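Local coordinates for GTPase HflX (Sulfolobus solfataricus P2, PDB 2QTH), which hydrolyses GTP and associates with the 50S ribosomal subunit, with a possible role in protein synthesis or ribosome biogenesis, at residues G183-T188 / L261-D266; V297-I302 / K311-V316. All coordinates share one frame; numbering follows the deposited sequence.

Contact 1. Residues G183-T188 / L261-D266; sequences GIVGYT and LILVID. With GDP (guanosine-5'-diphosphate), chain H.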
ATOM      1  N   GLY A 183      -4.332   0.818 -14.018  1.00 26.85           N
ATOM      2  CA  GLY A 183      -4.009   0.772 -12.600  1.00 27.36           C
ATOM      3  C   GLY A 183      -3.278  -0.462 -12.174  1.00 25.96           C
ATOM      4  O   GLY A 183      -3.601  -1.574 -12.621  1.00 25.78           O
ATOM      5  N   ILE A 184      -2.289  -0.293 -11.273  1.00 23.79           N
ATOM      6  CA  ILE A 184      -1.444  -1.439 -10.893  1.00 24.85           C
ATOM      7  C   ILE A 184      -1.945  -1.827  -9.509  1.00 24.90           C
ATOM      8  O   ILE A 184      -1.871  -0.960  -8.544  1.00 22.04           O
ATOM      9  CB  ILE A 184       0.091  -1.056 -10.785  1.00 25.90           C
ATOM     10  CG1 ILE A 184       0.763  -0.795 -12.165  1.00 28.61           C
ATOM     11  CG2 ILE A 184       0.886  -2.230 -10.206  1.00 24.27           C
ATOM     12  CD1 ILE A 184       0.071   0.136 -12.995  1.00 42.23           C
ATOM     13  N   VAL A 185      -2.399  -3.101  -9.376  1.00 24.02           N
ATOM     14  CA  VAL A 185      -2.922  -3.580  -8.113  1.00 25.32           C
ATOM     15  C   VAL A 185      -2.172  -4.838  -7.739  1.00 24.04           C
ATOM     16  O   VAL A 185      -1.398  -5.380  -8.513  1.00 22.58           O
ATOM     17  CB  VAL A 185      -4.498  -3.831  -8.160  1.00 24.30           C
ATOM     18  CG1 VAL A 185      -5.186  -2.552  -8.493  1.00 25.54           C
ATOM     19  CG2 VAL A 185      -4.765  -4.916  -9.277  1.00 24.57           C
ATOM     20  N   GLY A 186      -2.404  -5.307  -6.512  1.00 24.28           N
ATOM     21  CA  GLY A 186      -1.683  -6.478  -6.022  1.00 23.18           C
ATOM     22  C   GLY A 186      -1.319  -6.323  -4.553  1.00 23.67           C
ATOM     23  O   GLY A 186      -1.302  -5.182  -4.036  1.00 25.84           O
ATOM     24  N   TYR A 187      -0.987  -7.436  -3.908  1.00 24.58           N
ATOM     25  CA  TYR A 187      -0.612  -7.416  -2.467  1.00 25.50           C
ATOM     26  C   TYR A 187       0.698  -6.735  -2.231  1.00 26.56           C
ATOM     27  O   TYR A 187       1.511  -6.643  -3.114  1.00 23.72           O
ATOM     28  CB  TYR A 187      -0.467  -8.814  -1.940  1.00 25.56           C
ATOM     29  CG  TYR A 187      -1.820  -9.261  -1.365  1.00 28.31           C
ATOM     30  CD1 TYR A 187      -2.735  -9.969  -2.173  1.00 25.67           C
ATOM     31  CD2 TYR A 187      -2.156  -8.969  -0.053  1.00 30.65           C
ATOM     32  CE1 TYR A 187      -3.969 -10.381  -1.688  1.00 28.29           C
ATOM     33  CE2 TYR A 187      -3.433  -9.320   0.435  1.00 31.17           C
ATOM     34  CZ  TYR A 187      -4.271 -10.056  -0.370  1.00 30.63           C
ATOM     35  OH  TYR A 187      -5.466 -10.415   0.127  1.00 31.70           O
ATOM     36  N   THR A 188       0.895  -6.261  -1.008  1.00 28.07           N
ATOM     37  CA  THR A 188       2.116  -5.624  -0.591  1.00 29.16           C
ATOM     38  C   THR A 188       3.196  -6.612  -0.899  1.00 28.23           C
ATOM     39  O   THR A 188       2.996  -7.831  -0.723  1.00 26.92           O
ATOM     40  CB  THR A 188       2.092  -5.445   0.998  1.00 28.31           C
ATOM     41  OG1 THR A 188       0.872  -4.780   1.322  1.00 30.43           O
ATOM     42  CG2 THR A 188       3.365  -4.717   1.592  1.00 29.98           C
ATOM     43  N   LEU A 261      -6.579  -2.872 -15.561  1.00 23.95           N
ATOM     44  CA  LEU A 261      -5.711  -3.096 -14.382  1.00 25.47           C
ATOM     45  C   LEU A 261      -4.596  -4.075 -14.709  1.00 26.50           C
ATOM     46  O   LEU A 261      -4.758  -5.010 -15.502  1.00 26.51           O
ATOM     47  CB  LEU A 261      -6.526  -3.658 -13.180  1.00 24.77           C
ATOM     48  CG  LEU A 261      -7.697  -2.821 -12.636  1.00 26.48           C
ATOM     49  CD1 LEU A 261      -8.422  -3.554 -11.501  1.00 28.65           C
ATOM     50  CD2 LEU A 261      -7.261  -1.428 -12.225  1.00 26.70           C
ATOM     51  N   ILE A 262      -3.455  -3.868 -14.067  1.00 24.81           N
ATOM     52  CA  ILE A 262      -2.385  -4.860 -14.063  1.00 24.35           C
ATOM     53  C   ILE A 262      -2.405  -5.443 -12.664  1.00 25.29           C
ATOM     54  O   ILE A 262      -2.224  -4.686 -11.710  1.00 24.69           O
ATOM     55  CB  ILE A 262      -0.991  -4.187 -14.307  1.00 25.36           C
ATOM     56  CG1 ILE A 262      -0.946  -3.631 -15.802  1.00 22.35           C
ATOM     57  CG2 ILE A 262       0.224  -5.222 -13.933  1.00 24.60           C
ATOM     58  CD1 ILE A 262       0.256  -2.588 -16.179  1.00 24.48           C
ATOM     59  N   LEU A 263      -2.567  -6.773 -12.556  1.00 24.08           N
ATOM     60  CA  LEU A 263      -2.537  -7.439 -11.249  1.00 24.37           C
ATOM     61  C   LEU A 263      -1.250  -8.177 -11.053  1.00 22.46           C
ATOM     62  O   LEU A 263      -0.860  -9.092 -11.858  1.00 22.59           O
ATOM     63  CB  LEU A 263      -3.668  -8.472 -11.169  1.00 26.12           C
ATOM     64  CG  LEU A 263      -3.654  -9.382  -9.949  1.00 25.55           C
ATOM     65  CD1 LEU A 263      -3.813  -8.617  -8.654  1.00 24.60           C
ATOM     66  CD2 LEU A 263      -4.875 -10.519 -10.066  1.00 25.05           C
ATOM     67  N   VAL A 264      -0.549  -7.764 -10.016  1.00 21.79           N
ATOM     68  CA  VAL A 264       0.812  -8.243  -9.803  1.00 22.61           C
ATOM     69  C   VAL A 264       0.738  -9.332  -8.783  1.00 23.82           C
ATOM     70  O   VAL A 264       0.044  -9.144  -7.753  1.00 25.54           O
ATOM     71  CB  VAL A 264       1.879  -7.152  -9.378  1.00 22.82           C
ATOM     72  CG1 VAL A 264       3.285  -7.756  -9.590  1.00 27.48           C
ATOM     73  CG2 VAL A 264       1.794  -5.859 -10.270  1.00 21.73           C
ATOM     74  N   ILE A 265       1.450 -10.425  -9.028  1.00 24.34           N
ATOM     75  CA  ILE A 265       1.413 -11.658  -8.171  1.00 27.59           C
ATOM     76  C   ILE A 265       2.819 -12.144  -7.995  1.00 27.98           C
ATOM     77  O   ILE A 265       3.580 -12.243  -8.994  1.00 27.22           O
ATOM     78  CB  ILE A 265       0.608 -12.832  -8.795  1.00 28.10           C
ATOM     79  CG1 ILE A 265      -0.802 -12.351  -9.203  1.00 32.51           C
ATOM     80  CG2 ILE A 265       0.475 -14.045  -7.754  1.00 29.97           C
ATOM     81  CD1 ILE A 265      -1.732 -11.997  -7.972  1.00 32.99           C
ATOM     82  N   ASP A 266       3.182 -12.438  -6.743  1.00 28.30           N
ATOM     83  CA  ASP A 266       4.522 -12.924  -6.444  1.00 29.88           C
ATOM     84  C   ASP A 266       4.660 -14.381  -6.922  1.00 31.62           C
ATOM     85  O   ASP A 266       4.085 -15.255  -6.265  1.00 31.04           O
ATOM     86  CB  ASP A 266       4.742 -12.804  -4.919  1.00 31.27           C
ATOM     87  CG  ASP A 266       6.179 -13.097  -4.489  1.00 34.64           C
ATOM     88  OD1 ASP A 266       6.927 -13.730  -5.280  1.00 34.54           O
ATOM     89  OD2 ASP A 266       6.521 -12.739  -3.350  1.00 35.53           O
TER
HETATM   90  PB  GDP H 500       5.109  -3.566  -3.573  1.00 30.55           P
HETATM   91  O1B GDP H 500       4.929  -3.414  -2.062  1.00 32.16           O
HETATM   92  O2B GDP H 500       3.941  -4.362  -4.122  1.00 26.81           O
HETATM   93  O3B GDP H 500       5.063  -2.220  -4.176  1.00 34.87           O
HETATM   94  O3A GDP H 500       6.452  -4.243  -4.031  1.00 39.97           O
HETATM   95  PA  GDP H 500       7.832  -3.401  -4.551  1.00 48.62           P
HETATM   96  O1A GDP H 500       8.096  -3.069  -5.951  1.00 41.32           O
HETATM   97  O2A GDP H 500       8.059  -2.221  -3.624  1.00 53.89           O
HETATM   98  O5' GDP H 500       8.783  -4.683  -4.335  1.00 52.23           O
HETATM   99  C5' GDP H 500       8.679  -5.484  -3.158  1.00 52.38           C
HETATM  100  C4' GDP H 500      10.106  -5.912  -2.823  1.00 55.41           C
HETATM  101  O4' GDP H 500      10.423  -6.955  -3.754  1.00 58.71           O
HETATM  102  C3' GDP H 500      11.158  -4.839  -3.043  1.00 53.49           C
HETATM  103  O3' GDP H 500      12.283  -5.254  -2.266  1.00 53.70           O
HETATM  104  C2' GDP H 500      11.516  -4.996  -4.501  1.00 55.36           C
HETATM  105  O2' GDP H 500      12.881  -4.664  -4.748  1.00 56.16           O
HETATM  106  C1' GDP H 500      11.343  -6.494  -4.748  1.00 55.79           C
HETATM  107  N9  GDP H 500      10.939  -6.830  -6.142  1.00 55.73           N
HETATM  108  C8  GDP H 500      10.040  -6.227  -6.970  1.00 55.19           C
HETATM  109  N7  GDP H 500       9.951  -6.839  -8.208  1.00 53.58           N
HETATM  110  C5  GDP H 500      10.856  -7.874  -8.160  1.00 56.62           C
HETATM  111  C6  GDP H 500      11.336  -8.946  -9.073  1.00 53.76           C
HETATM  112  O6  GDP H 500      10.867  -9.024 -10.198  1.00 53.77           O
HETATM  113  N1  GDP H 500      12.261  -9.851  -8.660  1.00 55.24           N
HETATM  114  C2  GDP H 500      12.800  -9.786  -7.440  1.00 56.16           C
HETATM  115  N2  GDP H 500      13.746 -10.716  -7.133  1.00 56.62           N
HETATM  116  N3  GDP H 500      12.423  -8.825  -6.513  1.00 56.97           N
HETATM  117  C4  GDP H 500      11.493  -7.865  -6.813  1.00 56.62           C
HETATM  118  O   HOH W   1      -0.978  -9.931  -5.538  1.00 33.47           O
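The strand that leads into the P-loop of the G domain runs parallel to its neighbour 261-266 in the central sheet, and three backbone bonds join them. Ile-262 N gives to Gly-183 O (2.7 Å), Val-185 N gives almost straight to Ile-262 O (2.8 Å, 173° at the hydrogen), and Val-264 N gives to Val-185 O (2.9 Å). On one face, Ile-184 CG2 meets Val-264 CG2 at 3.7 Å, while Ile-184 and Ile-262 lie side by side, pointing the same way, their CD1 methyls in contact beneath helix 192-200. On the other, Val-185 holds CG2 between its own backbone N and carbonyl carbon (chi1 -60°), and this methyl lies 3.9 Å from Leu-263 CD1, the two side chains crossing at about a right angle. Past the last direct bond a water takes over the link, accepting from Tyr-187 N (3.0 Å) and donating to Val-264 O (2.6 Å). At Gly-186 any CB would strike Val-264 O and the preceding carbonyl oxygen. Direct pairing thus gives way to a single water bridge and a backbone conformation that calls for glycine, just where the chain enters the P-loop and Tyr-187 O comes near the beta-phosphate of GDP.

Contact 2. Residues V297-I302 / K311-V316; sequences VTLNKI and KKLDLV. With GDP (guanosine-5'-diphosphate), chain H.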
ATOM      1  N   VAL A 297      -2.486  -9.911 -15.905  1.00 24.67           N
ATOM      2  CA  VAL A 297      -1.880 -10.479 -14.699  1.00 25.52           C
ATOM      3  C   VAL A 297      -0.368 -10.624 -14.966  1.00 26.53           C
ATOM      4  O   VAL A 297       0.015 -11.161 -16.002  1.00 25.82           O
ATOM      5  CB  VAL A 297      -2.539 -11.866 -14.316  1.00 24.82           C
ATOM      6  CG1 VAL A 297      -1.965 -12.357 -13.003  1.00 30.57           C
ATOM      7  CG2 VAL A 297      -4.064 -11.758 -14.221  1.00 25.24           C
ATOM      8  N   THR A 298       0.502 -10.091 -14.073  1.00 26.39           N
ATOM      9  CA  THR A 298       1.892 -10.313 -14.252  1.00 25.74           C
ATOM     10  C   THR A 298       2.427 -11.119 -13.100  1.00 26.19           C
ATOM     11  O   THR A 298       2.432 -10.655 -11.961  1.00 27.13           O
ATOM     12  CB  THR A 298       2.694  -8.961 -14.350  1.00 26.64           C
ATOM     13  OG1 THR A 298       2.435  -8.141 -13.182  1.00 24.30           O
ATOM     14  CG2 THR A 298       2.189  -8.150 -15.496  1.00 27.20           C
ATOM     15  N   LEU A 299       2.970 -12.288 -13.431  1.00 27.65           N
ATOM     16  CA  LEU A 299       3.514 -13.166 -12.445  1.00 28.69           C
ATOM     17  C   LEU A 299       4.954 -12.702 -12.325  1.00 28.32           C
ATOM     18  O   LEU A 299       5.700 -12.817 -13.276  1.00 28.76           O
ATOM     19  CB  LEU A 299       3.320 -14.575 -13.023  1.00 30.11           C
ATOM     20  CG  LEU A 299       3.657 -15.726 -12.096  1.00 32.93           C
ATOM     21  CD1 LEU A 299       2.715 -15.548 -10.831  1.00 30.85           C
ATOM     22  CD2 LEU A 299       3.443 -17.080 -12.765  1.00 28.65           C
ATOM     23  N   ASN A 300       5.313 -12.058 -11.210  1.00 27.92           N
ATOM     24  CA  ASN A 300       6.537 -11.286 -11.079  1.00 27.63           C
ATOM     25  C   ASN A 300       7.529 -12.059 -10.247  1.00 28.36           C
ATOM     26  O   ASN A 300       7.156 -13.036  -9.621  1.00 28.64           O
ATOM     27  CB  ASN A 300       6.200  -9.932 -10.341  1.00 26.23           C
ATOM     28  CG  ASN A 300       7.342  -8.910 -10.358  1.00 27.59           C
ATOM     29  OD1 ASN A 300       8.097  -8.798 -11.319  1.00 28.21           O
ATOM     30  ND2 ASN A 300       7.468  -8.145  -9.267  1.00 25.10           N
ATOM     31  N   LYS A 301       8.767 -11.571 -10.216  1.00 28.14           N
ATOM     32  CA  LYS A 301       9.877 -12.097  -9.400  1.00 31.09           C
ATOM     33  C   LYS A 301      10.310 -13.445  -9.898  1.00 33.29           C
ATOM     34  O   LYS A 301      10.849 -14.242  -9.132  1.00 35.93           O
ATOM     35  CB  LYS A 301       9.545 -12.171  -7.892  1.00 30.12           C
ATOM     36  CG  LYS A 301       8.975 -10.899  -7.341  1.00 26.37           C
ATOM     37  CD  LYS A 301       8.887 -10.955  -5.751  1.00 30.69           C
ATOM     38  CE  LYS A 301       8.589  -9.600  -5.142  1.00 29.36           C
ATOM     39  NZ  LYS A 301       8.728  -9.623  -3.603  1.00 30.33           N
ATOM     40  N   ILE A 302      10.070 -13.710 -11.176  1.00 35.47           N
ATOM     41  CA  ILE A 302      10.343 -15.012 -11.744  1.00 37.43           C
ATOM     42  C   ILE A 302      11.796 -15.406 -11.615  1.00 39.79           C
ATOM     43  O   ILE A 302      12.086 -16.597 -11.627  1.00 41.21           O
ATOM     44  CB  ILE A 302       9.890 -15.183 -13.223  1.00 37.65           C
ATOM     45  CG1 ILE A 302      10.750 -14.324 -14.203  1.00 38.24           C
ATOM     46  CG2 ILE A 302       8.284 -15.082 -13.346  1.00 35.46           C
ATOM     47  CD1 ILE A 302      10.305 -14.462 -15.700  1.00 36.73           C
ATOM     48  N   LYS A 311       4.530 -24.453 -14.925  1.00 48.51           N
ATOM     49  CA  LYS A 311       3.425 -24.960 -14.131  1.00 48.37           C
ATOM     50  C   LYS A 311       2.778 -23.837 -13.335  1.00 45.36           C
ATOM     51  O   LYS A 311       1.575 -23.798 -13.229  1.00 45.30           O
ATOM     52  CB  LYS A 311       3.848 -26.072 -13.179  1.00 48.82           C
ATOM     53  CG  LYS A 311       3.793 -27.509 -13.725  1.00 50.47           C
ATOM     54  CD  LYS A 311       4.052 -28.481 -12.523  1.00 50.89           C
ATOM     55  CE  LYS A 311       4.395 -29.937 -12.922  1.00 54.90           C
ATOM     56  NZ  LYS A 311       5.885 -30.154 -13.199  1.00 56.75           N
ATOM     57  N   LYS A 312       3.583 -22.954 -12.751  1.00 43.86           N
ATOM     58  CA  LYS A 312       3.094 -21.769 -12.016  1.00 41.73           C
ATOM     59  C   LYS A 312       2.270 -20.864 -12.939  1.00 40.69           C
ATOM     60  O   LYS A 312       1.142 -20.468 -12.630  1.00 38.34           O
ATOM     61  CB  LYS A 312       4.297 -21.017 -11.399  1.00 41.96           C
ATOM     62  CG  LYS A 312       4.719 -21.649 -10.060  1.00 41.58           C
ATOM     63  CD  LYS A 312       5.915 -21.006  -9.391  1.00 42.76           C
ATOM     64  CE  LYS A 312       5.798 -21.170  -7.870  1.00 45.18           C
ATOM     65  NZ  LYS A 312       6.943 -20.596  -7.179  1.00 50.81           N
ATOM     66  N   LEU A 313       2.823 -20.573 -14.117  1.00 39.28           N
ATOM     67  CA  LEU A 313       2.125 -19.740 -15.082  1.00 39.23           C
ATOM     68  C   LEU A 313       0.783 -20.334 -15.534  1.00 37.78           C
ATOM     69  O   LEU A 313      -0.230 -19.650 -15.703  1.00 37.87           O
ATOM     70  CB  LEU A 313       3.097 -19.394 -16.272  1.00 38.45           C
ATOM     71  CG  LEU A 313       2.575 -18.371 -17.281  1.00 40.97           C
ATOM     72  CD1 LEU A 313       2.619 -16.944 -16.708  1.00 40.00           C
ATOM     73  CD2 LEU A 313       3.317 -18.473 -18.681  1.00 42.40           C
ATOM     74  N   ASP A 314       0.753 -21.629 -15.760  1.00 39.56           N
ATOM     75  CA  ASP A 314      -0.473 -22.192 -16.307  1.00 40.36           C
ATOM     76  C   ASP A 314      -1.552 -22.314 -15.219  1.00 38.00           C
ATOM     77  O   ASP A 314      -2.735 -22.059 -15.490  1.00 38.58           O
ATOM     78  CB  ASP A 314      -0.205 -23.553 -16.951  1.00 42.64           C
ATOM     79  CG  ASP A 314      -1.429 -24.084 -17.661  1.00 48.69           C
ATOM     80  OD1 ASP A 314      -1.996 -25.062 -17.119  1.00 54.93           O
ATOM     81  OD2 ASP A 314      -1.867 -23.482 -18.700  1.00 55.55           O
ATOM     82  N   LEU A 315      -1.135 -22.668 -14.007  1.00 37.22           N
ATOM     83  CA  LEU A 315      -2.032 -22.558 -12.839  1.00 37.29           C
ATOM     84  C   LEU A 315      -2.660 -21.124 -12.679  1.00 36.21           C
ATOM     85  O   LEU A 315      -3.873 -20.948 -12.503  1.00 35.58           O
ATOM     86  CB  LEU A 315      -1.239 -22.949 -11.604  1.00 37.02           C
ATOM     87  CG  LEU A 315      -1.878 -23.232 -10.209  1.00 40.55           C
ATOM     88  CD1 LEU A 315      -1.533 -22.189  -9.201  1.00 43.35           C
ATOM     89  CD2 LEU A 315      -3.414 -23.504 -10.236  1.00 45.36           C
ATOM     90  N   VAL A 316      -1.817 -20.086 -12.748  1.00 35.04           N
ATOM     91  CA  VAL A 316      -2.310 -18.713 -12.573  1.00 33.92           C
ATOM     92  C   VAL A 316      -3.261 -18.324 -13.661  1.00 35.04           C
ATOM     93  O   VAL A 316      -4.315 -17.731 -13.433  1.00 36.64           O
ATOM     94  CB  VAL A 316      -1.143 -17.737 -12.390  1.00 33.81           C
ATOM     95  CG1 VAL A 316      -1.618 -16.258 -12.476  1.00 36.26           C
ATOM     96  CG2 VAL A 316      -0.423 -18.051 -11.068  1.00 31.47           C
TER
HETATM   97  PB  GDP H 500       5.109  -3.566  -3.573  1.00 30.55           P
HETATM   98  O1B GDP H 500       4.929  -3.414  -2.062  1.00 32.16           O
HETATM   99  O2B GDP H 500       3.941  -4.362  -4.122  1.00 26.81           O
HETATM  100  O3B GDP H 500       5.063  -2.220  -4.176  1.00 34.87           O
HETATM  101  O3A GDP H 500       6.452  -4.243  -4.031  1.00 39.97           O
HETATM  102  PA  GDP H 500       7.832  -3.401  -4.551  1.00 48.62           P
HETATM  103  O1A GDP H 500       8.096  -3.069  -5.951  1.00 41.32           O
HETATM  104  O2A GDP H 500       8.059  -2.221  -3.624  1.00 53.89           O
HETATM  105  O5' GDP H 500       8.783  -4.683  -4.335  1.00 52.23           O
HETATM  106  C5' GDP H 500       8.679  -5.484  -3.158  1.00 52.38           C
HETATM  107  C4' GDP H 500      10.106  -5.912  -2.823  1.00 55.41           C
HETATM  108  O4' GDP H 500      10.423  -6.955  -3.754  1.00 58.71           O
HETATM  109  C3' GDP H 500      11.158  -4.839  -3.043  1.00 53.49           C
HETATM  110  O3' GDP H 500      12.283  -5.254  -2.266  1.00 53.70           O
HETATM  111  C2' GDP H 500      11.516  -4.996  -4.501  1.00 55.36           C
HETATM  112  O2' GDP H 500      12.881  -4.664  -4.748  1.00 56.16           O
HETATM  113  C1' GDP H 500      11.343  -6.494  -4.748  1.00 55.79           C
HETATM  114  N9  GDP H 500      10.939  -6.830  -6.142  1.00 55.73           N
HETATM  115  C8  GDP H 500      10.040  -6.227  -6.970  1.00 55.19           C
HETATM  116  N7  GDP H 500       9.951  -6.839  -8.208  1.00 53.58           N
HETATM  117  C5  GDP H 500      10.856  -7.874  -8.160  1.00 56.62           C
HETATM  118  C6  GDP H 500      11.336  -8.946  -9.073  1.00 53.76           C
HETATM  119  O6  GDP H 500      10.867  -9.024 -10.198  1.00 53.77           O
HETATM  120  N1  GDP H 500      12.261  -9.851  -8.660  1.00 55.24           N
HETATM  121  C2  GDP H 500      12.800  -9.786  -7.440  1.00 56.16           C
HETATM  122  N2  GDP H 500      13.746 -10.716  -7.133  1.00 56.62           N
HETATM  123  N3  GDP H 500      12.423  -8.825  -6.513  1.00 56.97           N
HETATM  124  C4  GDP H 500      11.493  -7.865  -6.813  1.00 56.62           C
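The guanine of GDP has the aliphatic chain of Lys-301 laid over one face, and the amide of Asn-300 stands near its N7/O6 edge, both residues belonging to the NKxD base-recognition motif of GTPases. Lys-301 runs extended beyond CG, with CG 3.5 Å from GDP C6, and passes across the purine to the ribose, where NZ is hydrogen-bonded to O4' (3.2 Å). Its backbone N makes a weak, bent bond to O6. NZ is also bonded to Asn-189 O of the P-loop, tying the two loops together. The Asn-300 amide is turned nearly square to the base and displaced toward the Lys-301 face, with ND2 3.0 Å from N7; it is held there by Ser-190 O on ND2 and Ala-335 N on OD1. With an alanine here in place of Lys-301, that guanine face is likely to lose its apolar cover, and O4' and Asn-189 O would be left without this donor.

Behind this loop, strand 297-300 packs on helix 311-316, which runs roughly antiparallel to it (153°) with axes 9.9 Å apart. Leu-299, its CG anti to the backbone N (chi1 -173°), spreads its two methyls over the helix: CD2 rests 3.8 Å from Leu-313 CA and also touches Leu-313 CD1, while CD1 meets Val-316 CG2 at 4.0 Å. Two residues back along the strand, on the same side, Val-297 CG1 reaches Val-316 CG1, also at 4.0 Å. Lys-312 contributes little more than CB, its amine being bonded to Ser-267 O. No hydrogen bond crosses from strand to helix, so the union is purely apolar, and polar recognition is concentrated at the strand's nucleotide end.

From the N terminus of the G domain, contact 1 closes a long loop of 72 residues, holding the rest of the P-loop, helix 192-200, the antiparallel pair 218-223 and 226-232, and helix 245-253. Helix 271-288 then carries the chain to strand 295-300, and contact 2 closes a short loop of eight residues within the unit 295-300, 309-323, 327-332. The two contacts therefore follow in series, neither nested nor crossed. They are joined through neighbouring strands of one sheet: Leu-263 O lies 2.8 Å from Thr-298 N, a probable hydrogen bond, and Ile-265 O likewise faces Asn-300 N. GDP spans both, phosphates by contact 1 and guanosine by contact 2.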